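Local coordinates for hypothetical protein TTHC002 (Thermus thermophilus, PDB 2DBS) that is of unknown function but forms a compact alpha/beta dimer of the DUF5647 family, with a beta-sheet running from one subunit into the other, at residues 10-15 / 32-37; 38-43 / 67-72; 62-67 / 76-81. One frame throughout, in Å; residues are numbered along the deposited sequence.

Contact 1: 10-15 / 32-37; sequences ELDGVL and YRLVLL
Leu15 and Leu34 reach toward each other tip to tip, and a single methyl of the helix residue, Leu15 CD2, faces both methyls of its partner. Leu15 CD2 lies 3.3 Å from Leu34 CD1 and equally close to Leu34 CD2, tighter than carbons usually pack. With CG anti to the backbone N (chi1 -180°), the branches of Leu15 are carried toward the strand. The same methyl also meets the next inward-facing residue of the strand, with 3.6 Å between Leu15 CD2 and Leu36 CD2, so one methyl touches two successive inward-facing leucines of the strand. One turn earlier, Leu11 and Leu36 cross obliquely; the separation of Leu11 CD1 from Leu36 CD1 is 4.2 Å, while the closer approach at Leu11 CB is doubtful in the model. Helix 8-20 here lies over one face of the mixed sheet, its axis in this part 9.7 Å from that of strand 33-37 and turned 108° from it. Leu34 and Leu36 belong to this face. Val35 and Leu37 point to the other, where helix 42-53 covers them with Ala52 and Ala48, giving a sheet with a helix on either side. At the margin of the helix packing, Asp12 comes at Leu34 from the opposite direction and lays its carboxylate against a methyl, 3.1 Å from Asp12 OD2 to Leu34 CD2. Around Leu36, Ala66 and Phe68 of the central strand continue the apolar layer, and Leu76 of strand 72-79 takes it on beside Leu15.

Contact 2: 38-43 / 67-72; sequences PLDEPE and LFLQGR
Leu39 and Asp40 bond to the end of strand 63-69 and to the turn that follows it, by two hydrogen bonds of different kinds. Leu39 N donates to Phe68 O over 3.0 Å along a bent path (133° at the hydrogen), with the donor tilted from the carbonyl plane. One residue on, Asp40 OD2 accepts from Gln70 N at 2.8 Å and almost straight, 170°; the position of OD2 is less sure, because the model sets it too close to Leu69 CD2. Gln70 NE2 also comes near this carboxylate oxygen, but at an angle too poor for a bond. Asp40 CG stands between its own backbone N and carbonyl carbon (chi1 63°), and this directs the carboxylate to the hairpin turn.

Next to these bonds, Leu39 CD2 packs on Leu67 CD2 at 4.0 Å, and Pro38 makes a parallel bridge with Phe68, whose ring turns away to Leu11 and Leu15 of helix 8-20. Two tight turns flank the contact. A type I turn, closed by Glu41 N to Pro38 O at 3.0 Å, leads from strand 33-38 to Glu41, the N-cap residue of helix 42-53, and so opens the crossover of the beta-alpha-beta unit. The type I' turn of Leu69 to Arg72 joins the hairpin strands, and Arg72 NH2 folds back onto Gln70 O at 3.2 Å. Farther out, Glu41 forms a salt bridge with Arg7, and Leu39 packs on Leu39 of the second subunit. The contact thus combines apolar packing, part of it at the dimer interface, with a polar bond at the turn; if OD2 is rightly placed, the carboxylate of Asp40 would tie the hairpin turn to the loop after strand 33-38.

Contact 3: 62-67 / 76-81; sequences PSVYAL and LLLLGK
Leu77 lies across from Tyr65 in an antiparallel hydrogen-bonded pair of the hairpin 63-69 / 72-79, and its side chain can be followed outward. Leu77 CB starts 3.9 Å from Tyr65 CB. Leu77 CG remains 4.1 Å from Tyr65 CB. Beyond it Leu77 CD1 leans back toward the neighbouring strand, closing to 3.6 Å from Tyr65 CB, and also meets Leu67 CD1 at 3.8 Å; the Leu67 and Leu77 side chains cross at about a right angle. With CG beside the backbone N, this torsion (chi1 -44°) brings CD1 to both residues.

The backbones under this packing are joined both ways. Tyr65 N donates to Leu77 O at 3.2 Å, nearly straight, and Leu77 N returns a bond of 2.9 Å to Tyr65 O, lying in the carbonyl plane. The Leu79 N bond to Ser63 O is weak. On the other face, Ala66 CB receives Leu76 CD2 at 3.6 Å.

Leu76, Leu77 and Leu78 also pair with a strand of the second subunit, and Leu77 packs on its Tyr65. Strand 72-79 therefore has backbone partners on both edges, and leucines dominate a junction that continues the apolar core into the dimer.

How the contacts relate
Contacts 1 and 3 are the more buried of the three, whereas contact 2 lies farther from the centre of the chain and is partly exposed at its turns. Contact 1 is mainly apolar side-chain packing of a helix on a sheet; contact 3 is a backbone ladder with apolar faces, and contact 2 combines a short parallel pairing with a carboxylate bond. All meet on one sheet: strand 33-38 of contact 1 runs beside strand 63-69, which contacts 2 and 3 share through Leu67. A probable hydrogen bond from Phe68 N to Leu37 O links contacts 1 and 2, and another from Val35 N to Val64 O links contacts 1 and 3. Contacts 2 and 3 both also touch the second subunit.

Contact 1: 10-15 / 32-37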
# COMPACT_ATOMS: atom_id res chain seq x y z
N GLU B 10 1.34 -17.05 -7.33
CA GLU B 10 2.32 -17.66 -6.45
C GLU B 10 2.40 -16.86 -5.14
O GLU B 10 2.25 -17.41 -4.04
CB GLU B 10 3.69 -17.67 -7.13
CG GLU B 10 4.80 -18.22 -6.27
CD GLU B 10 6.13 -18.11 -6.95
OE1 GLU B 10 7.14 -18.52 -6.33
OE2 GLU B 10 6.17 -17.61 -8.10
N LEU B 11 2.62 -15.55 -5.25
CA LEU B 11 2.72 -14.70 -4.08
C LEU B 11 1.47 -14.75 -3.21
O LEU B 11 1.53 -14.56 -1.99
CB LEU B 11 3.02 -13.25 -4.48
CG LEU B 11 4.44 -12.90 -4.93
CD1 LEU B 11 4.53 -11.40 -5.17
CD2 LEU B 11 5.44 -13.32 -3.86
N ASP B 12 0.33 -15.01 -3.83
CA ASP B 12 -0.91 -15.06 -3.08
C ASP B 12 -0.85 -16.33 -2.26
O ASP B 12 -1.40 -16.41 -1.16
CB ASP B 12 -2.11 -15.10 -4.00
CG ASP B 12 -3.39 -14.70 -3.30
OD1 ASP B 12 -3.67 -15.26 -2.21
OD2 ASP B 12 -4.10 -13.82 -3.83
N GLY B 13 -0.17 -17.33 -2.82
CA GLY B 13 -0.03 -18.58 -2.12
C GLY B 13 0.76 -18.34 -0.86
O GLY B 13 0.31 -18.69 0.23
N VAL B 14 1.93 -17.71 -1.01
CA VAL B 14 2.81 -17.42 0.13
C VAL B 14 2.08 -16.61 1.19
O VAL B 14 2.34 -16.75 2.38
CB VAL B 14 4.06 -16.65 -0.30
CG1 VAL B 14 5.02 -16.52 0.90
CG2 VAL B 14 4.73 -17.36 -1.46
N LEU B 15 1.15 -15.76 0.73
CA LEU B 15 0.37 -14.92 1.63
C LEU B 15 -0.55 -15.76 2.51
O LEU B 15 -0.62 -15.55 3.71
CB LEU B 15 -0.46 -13.91 0.84
CG LEU B 15 -1.33 -12.97 1.67
CD1 LEU B 15 -0.49 -11.97 2.45
CD2 LEU B 15 -2.24 -12.24 0.73
N TYR B 32 -13.33 -9.36 1.26
CA TYR B 32 -12.36 -8.33 0.84
C TYR B 32 -11.72 -8.66 -0.52
O TYR B 32 -11.83 -9.78 -1.03
CB TYR B 32 -11.24 -8.17 1.87
CG TYR B 32 -10.43 -9.43 2.03
CD1 TYR B 32 -10.74 -10.36 3.02
CD2 TYR B 32 -9.43 -9.76 1.11
CE1 TYR B 32 -10.09 -11.60 3.09
CE2 TYR B 32 -8.77 -10.99 1.16
CZ TYR B 32 -9.11 -11.91 2.15
OH TYR B 32 -8.49 -13.14 2.21
N ARG B 33 -11.06 -7.65 -1.08
CA ARG B 33 -10.36 -7.77 -2.37
C ARG B 33 -8.88 -7.57 -2.05
O ARG B 33 -8.46 -6.51 -1.61
CB ARG B 33 -10.83 -6.71 -3.37
CG ARG B 33 -12.33 -6.73 -3.63
CD ARG B 33 -12.70 -6.24 -5.03
NE ARG B 33 -14.13 -6.42 -5.33
CZ ARG B 33 -14.72 -7.59 -5.59
NH1 ARG B 33 -14.01 -8.72 -5.58
NH2 ARG B 33 -16.02 -7.62 -5.86
N LEU B 34 -8.09 -8.61 -2.28
CA LEU B 34 -6.68 -8.58 -1.99
C LEU B 34 -5.82 -7.95 -3.07
O LEU B 34 -5.78 -8.42 -4.20
CB LEU B 34 -6.20 -9.99 -1.74
CG LEU B 34 -4.72 -10.11 -1.44
CD1 LEU B 34 -4.51 -9.88 0.05
CD2 LEU B 34 -4.22 -11.48 -1.86
N VAL B 35 -5.10 -6.89 -2.72
CA VAL B 35 -4.21 -6.25 -3.67
C VAL B 35 -2.79 -6.56 -3.21
O VAL B 35 -2.34 -6.05 -2.18
CB VAL B 35 -4.43 -4.72 -3.70
CG1 VAL B 35 -3.71 -4.14 -4.89
CG2 VAL B 35 -5.92 -4.41 -3.76
N LEU B 36 -2.11 -7.42 -3.96
CA LEU B 36 -0.74 -7.83 -3.66
C LEU B 36 0.26 -6.89 -4.31
O LEU B 36 0.36 -6.86 -5.52
CB LEU B 36 -0.47 -9.24 -4.19
CG LEU B 36 -0.62 -10.52 -3.37
CD1 LEU B 36 0.67 -11.33 -3.53
CD2 LEU B 36 -0.88 -10.21 -1.91
N LEU B 37 1.03 -6.15 -3.53
CA LEU B 37 2.01 -5.24 -4.13
C LEU B 37 3.47 -5.55 -3.83
O LEU B 37 4.00 -5.17 -2.78
CB LEU B 37 1.73 -3.79 -3.72
CG LEU B 37 0.41 -3.19 -4.16
CD1 LEU B 37 0.40 -1.74 -3.77
CD2 LEU B 37 0.22 -3.35 -5.65

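Contact 2: 38-43 / 67-72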
# COMPACT_ATOMS: atom_id res chain seq x y z
N PRO B 38 4.14 -6.27 -4.74
CA PRO B 38 5.56 -6.59 -4.52
C PRO B 38 6.37 -5.29 -4.66
O PRO B 38 6.69 -4.88 -5.80
CB PRO B 38 5.86 -7.57 -5.65
CG PRO B 38 4.53 -8.20 -5.92
CD PRO B 38 3.59 -7.04 -5.86
N LEU B 39 6.68 -4.63 -3.54
CA LEU B 39 7.43 -3.36 -3.58
C LEU B 39 8.78 -3.41 -4.28
O LEU B 39 9.29 -2.36 -4.66
CB LEU B 39 7.61 -2.80 -2.18
CG LEU B 39 6.33 -2.30 -1.51
CD1 LEU B 39 6.71 -1.54 -0.26
CD2 LEU B 39 5.52 -1.41 -2.47
N ASP B 40 9.36 -4.59 -4.45
CA ASP B 40 10.63 -4.66 -5.14
C ASP B 40 10.55 -5.38 -6.49
O ASP B 40 11.57 -5.77 -7.05
CB ASP B 40 11.73 -5.29 -4.27
CG ASP B 40 11.45 -6.73 -3.88
OD1 ASP B 40 10.78 -7.45 -4.63
OD2 ASP B 40 11.96 -7.14 -2.81
N GLU B 41 9.34 -5.54 -7.01
CA GLU B 41 9.11 -6.17 -8.31
C GLU B 41 8.15 -5.26 -9.09
O GLU B 41 6.96 -5.55 -9.20
CB GLU B 41 8.54 -7.58 -8.12
CG GLU B 41 9.56 -8.42 -7.35
CD GLU B 41 9.28 -9.91 -7.32
OE1 GLU B 41 9.09 -10.51 -8.41
OE2 GLU B 41 9.30 -10.47 -6.19
N PRO B 42 8.68 -4.15 -9.63
CA PRO B 42 7.94 -3.14 -10.39
C PRO B 42 7.02 -3.65 -11.47
O PRO B 42 5.87 -3.24 -11.55
CB PRO B 42 9.05 -2.25 -10.95
CG PRO B 42 10.21 -3.17 -11.07
CD PRO B 42 10.13 -3.93 -9.78
N GLU B 43 7.53 -4.54 -12.31
CA GLU B 43 6.73 -5.08 -13.39
C GLU B 43 5.48 -5.80 -12.85
O GLU B 43 4.40 -5.75 -13.46
CB GLU B 43 7.61 -6.02 -14.25
CG GLU B 43 8.22 -5.38 -15.55
CD GLU B 43 9.27 -4.27 -15.32
OE1 GLU B 43 8.93 -3.23 -14.72
OE2 GLU B 43 10.44 -4.43 -15.77
N LEU B 67 1.83 -5.82 1.31
CA LEU B 67 3.12 -5.32 0.84
C LEU B 67 4.18 -6.41 0.93
O LEU B 67 4.47 -6.90 2.02
CB LEU B 67 3.57 -4.09 1.63
CG LEU B 67 2.66 -2.86 1.54
CD1 LEU B 67 3.15 -1.77 2.49
CD2 LEU B 67 2.63 -2.34 0.12
N PHE B 68 4.73 -6.78 -0.22
CA PHE B 68 5.71 -7.84 -0.34
C PHE B 68 7.12 -7.37 -0.55
O PHE B 68 7.36 -6.34 -1.18
CB PHE B 68 5.33 -8.77 -1.50
CG PHE B 68 4.26 -9.77 -1.16
CD1 PHE B 68 2.97 -9.35 -0.85
CD2 PHE B 68 4.55 -11.12 -1.11
CE1 PHE B 68 2.01 -10.26 -0.49
CE2 PHE B 68 3.59 -12.05 -0.75
CZ PHE B 68 2.32 -11.62 -0.44
N LEU B 69 8.06 -8.14 -0.02
CA LEU B 69 9.49 -7.90 -0.17
C LEU B 69 10.16 -9.26 -0.35
O LEU B 69 9.82 -10.22 0.36
CB LEU B 69 10.08 -7.23 1.06
CG LEU B 69 10.53 -5.79 0.86
CD1 LEU B 69 11.37 -5.38 2.05
CD2 LEU B 69 11.30 -5.65 -0.44
N GLN B 70 11.10 -9.33 -1.29
CA GLN B 70 11.85 -10.55 -1.61
C GLN B 70 10.94 -11.80 -1.58
O GLN B 70 11.27 -12.85 -1.01
CB GLN B 70 13.04 -10.72 -0.64
CG GLN B 70 13.92 -9.45 -0.40
CD GLN B 70 14.75 -9.03 -1.61
OE1 GLN B 70 15.30 -9.87 -2.31
NE2 GLN B 70 14.84 -7.72 -1.84
N GLY B 71 9.77 -11.66 -2.19
CA GLY B 71 8.84 -12.76 -2.30
C GLY B 71 8.06 -13.16 -1.08
O GLY B 71 7.50 -14.25 -1.05
N ARG B 72 8.00 -12.31 -0.06
CA ARG B 72 7.22 -12.66 1.12
C ARG B 72 6.48 -11.43 1.65
O ARG B 72 6.88 -10.30 1.40
CB ARG B 72 8.13 -13.33 2.18
CG ARG B 72 8.70 -12.46 3.30
CD ARG B 72 9.82 -11.52 2.84
NE ARG B 72 10.89 -12.19 2.10
CZ ARG B 72 11.64 -13.19 2.58
NH1 ARG B 72 11.45 -13.65 3.81
NH2 ARG B 72 12.57 -13.73 1.80

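Contact 3: 62-67 / 76-81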
# COMPACT_ATOMS: atom_id res chain seq x y z
N PRO B 62 -14.07 -4.59 0.73
CA PRO B 62 -13.00 -3.62 0.97
C PRO B 62 -11.64 -4.15 0.57
O PRO B 62 -11.44 -5.37 0.49
CB PRO B 62 -13.09 -3.35 2.47
CG PRO B 62 -13.80 -4.55 3.01
CD PRO B 62 -14.83 -4.82 1.97
N SER B 63 -10.71 -3.24 0.30
CA SER B 63 -9.36 -3.62 -0.12
C SER B 63 -8.42 -3.99 1.02
O SER B 63 -8.48 -3.45 2.14
CB SER B 63 -8.72 -2.48 -0.94
OG SER B 63 -9.54 -2.09 -2.03
N VAL B 64 -7.56 -4.95 0.72
CA VAL B 64 -6.55 -5.41 1.64
C VAL B 64 -5.25 -5.38 0.85
O VAL B 64 -5.13 -6.05 -0.16
CB VAL B 64 -6.84 -6.86 2.13
CG1 VAL B 64 -5.63 -7.39 2.93
CG2 VAL B 64 -8.12 -6.88 2.97
N TYR B 65 -4.31 -4.56 1.30
CA TYR B 65 -3.03 -4.43 0.64
C TYR B 65 -2.00 -5.29 1.34
O TYR B 65 -1.84 -5.17 2.54
CB TYR B 65 -2.56 -2.98 0.65
CG TYR B 65 -3.09 -2.17 -0.50
CD1 TYR B 65 -4.40 -1.71 -0.51
CD2 TYR B 65 -2.31 -1.96 -1.64
CE1 TYR B 65 -4.93 -1.07 -1.63
CE2 TYR B 65 -2.82 -1.33 -2.76
CZ TYR B 65 -4.13 -0.89 -2.75
OH TYR B 65 -4.65 -0.30 -3.87
N ALA B 66 -1.31 -6.14 0.60
CA ALA B 66 -0.28 -6.99 1.15
C ALA B 66 1.02 -6.54 0.54
O ALA B 66 1.29 -6.82 -0.63
CB ALA B 66 -0.57 -8.42 0.79
N LEU B 67 1.83 -5.82 1.31
CA LEU B 67 3.12 -5.32 0.84
C LEU B 67 4.18 -6.41 0.93
O LEU B 67 4.47 -6.90 2.02
CB LEU B 67 3.57 -4.09 1.63
CG LEU B 67 2.66 -2.86 1.54
CD1 LEU B 67 3.15 -1.77 2.49
CD2 LEU B 67 2.63 -2.34 0.12
N LEU B 76 0.45 -5.76 6.08
CA LEU B 76 -0.90 -5.72 5.53
C LEU B 76 -1.59 -4.40 5.94
O LEU B 76 -1.58 -4.05 7.12
CB LEU B 76 -1.73 -6.91 6.04
CG LEU B 76 -1.35 -8.38 5.83
CD1 LEU B 76 -2.54 -9.21 6.20
CD2 LEU B 76 -1.00 -8.69 4.39
N LEU B 77 -2.16 -3.68 4.98
CA LEU B 77 -2.85 -2.41 5.25
C LEU B 77 -4.34 -2.66 5.11
O LEU B 77 -4.81 -3.02 4.03
CB LEU B 77 -2.41 -1.35 4.23
CG LEU B 77 -0.89 -1.37 4.00
CD1 LEU B 77 -0.53 -0.74 2.69
CD2 LEU B 77 -0.20 -0.66 5.16
N LEU B 78 -5.07 -2.52 6.21
CA LEU B 78 -6.52 -2.74 6.21
C LEU B 78 -7.22 -1.43 5.89
O LEU B 78 -7.21 -0.48 6.68
CB LEU B 78 -6.99 -3.27 7.56
CG LEU B 78 -6.79 -4.77 7.91
CD1 LEU B 78 -6.29 -5.53 6.69
CD2 LEU B 78 -5.82 -4.90 9.09
N LEU B 79 -7.83 -1.42 4.71
CA LEU B 79 -8.53 -0.27 4.18
C LEU B 79 -9.54 0.47 5.06
O LEU B 79 -10.41 -0.14 5.70
CB LEU B 79 -9.27 -0.67 2.88
CG LEU B 79 -10.03 0.41 2.09
CD1 LEU B 79 -8.98 1.26 1.38
CD2 LEU B 79 -11.03 -0.18 1.07
N GLY B 80 -9.40 1.79 5.05
CA GLY B 80 -10.32 2.67 5.73
C GLY B 80 -10.97 3.30 4.49
O GLY B 80 -12.16 3.11 4.22
N LYS B 81 -10.18 4.02 3.71
CA LYS B 81 -10.67 4.65 2.50
C LYS B 81 -9.60 4.71 1.43
O LYS B 81 -8.41 4.64 1.72
CB LYS B 81 -11.20 6.06 2.78
CG LYS B 81 -12.63 6.12 3.33
CD LYS B 81 -13.14 7.56 3.33
CE LYS B 81 -14.44 7.72 4.10
NZ LYS B 81 -14.77 9.17 4.33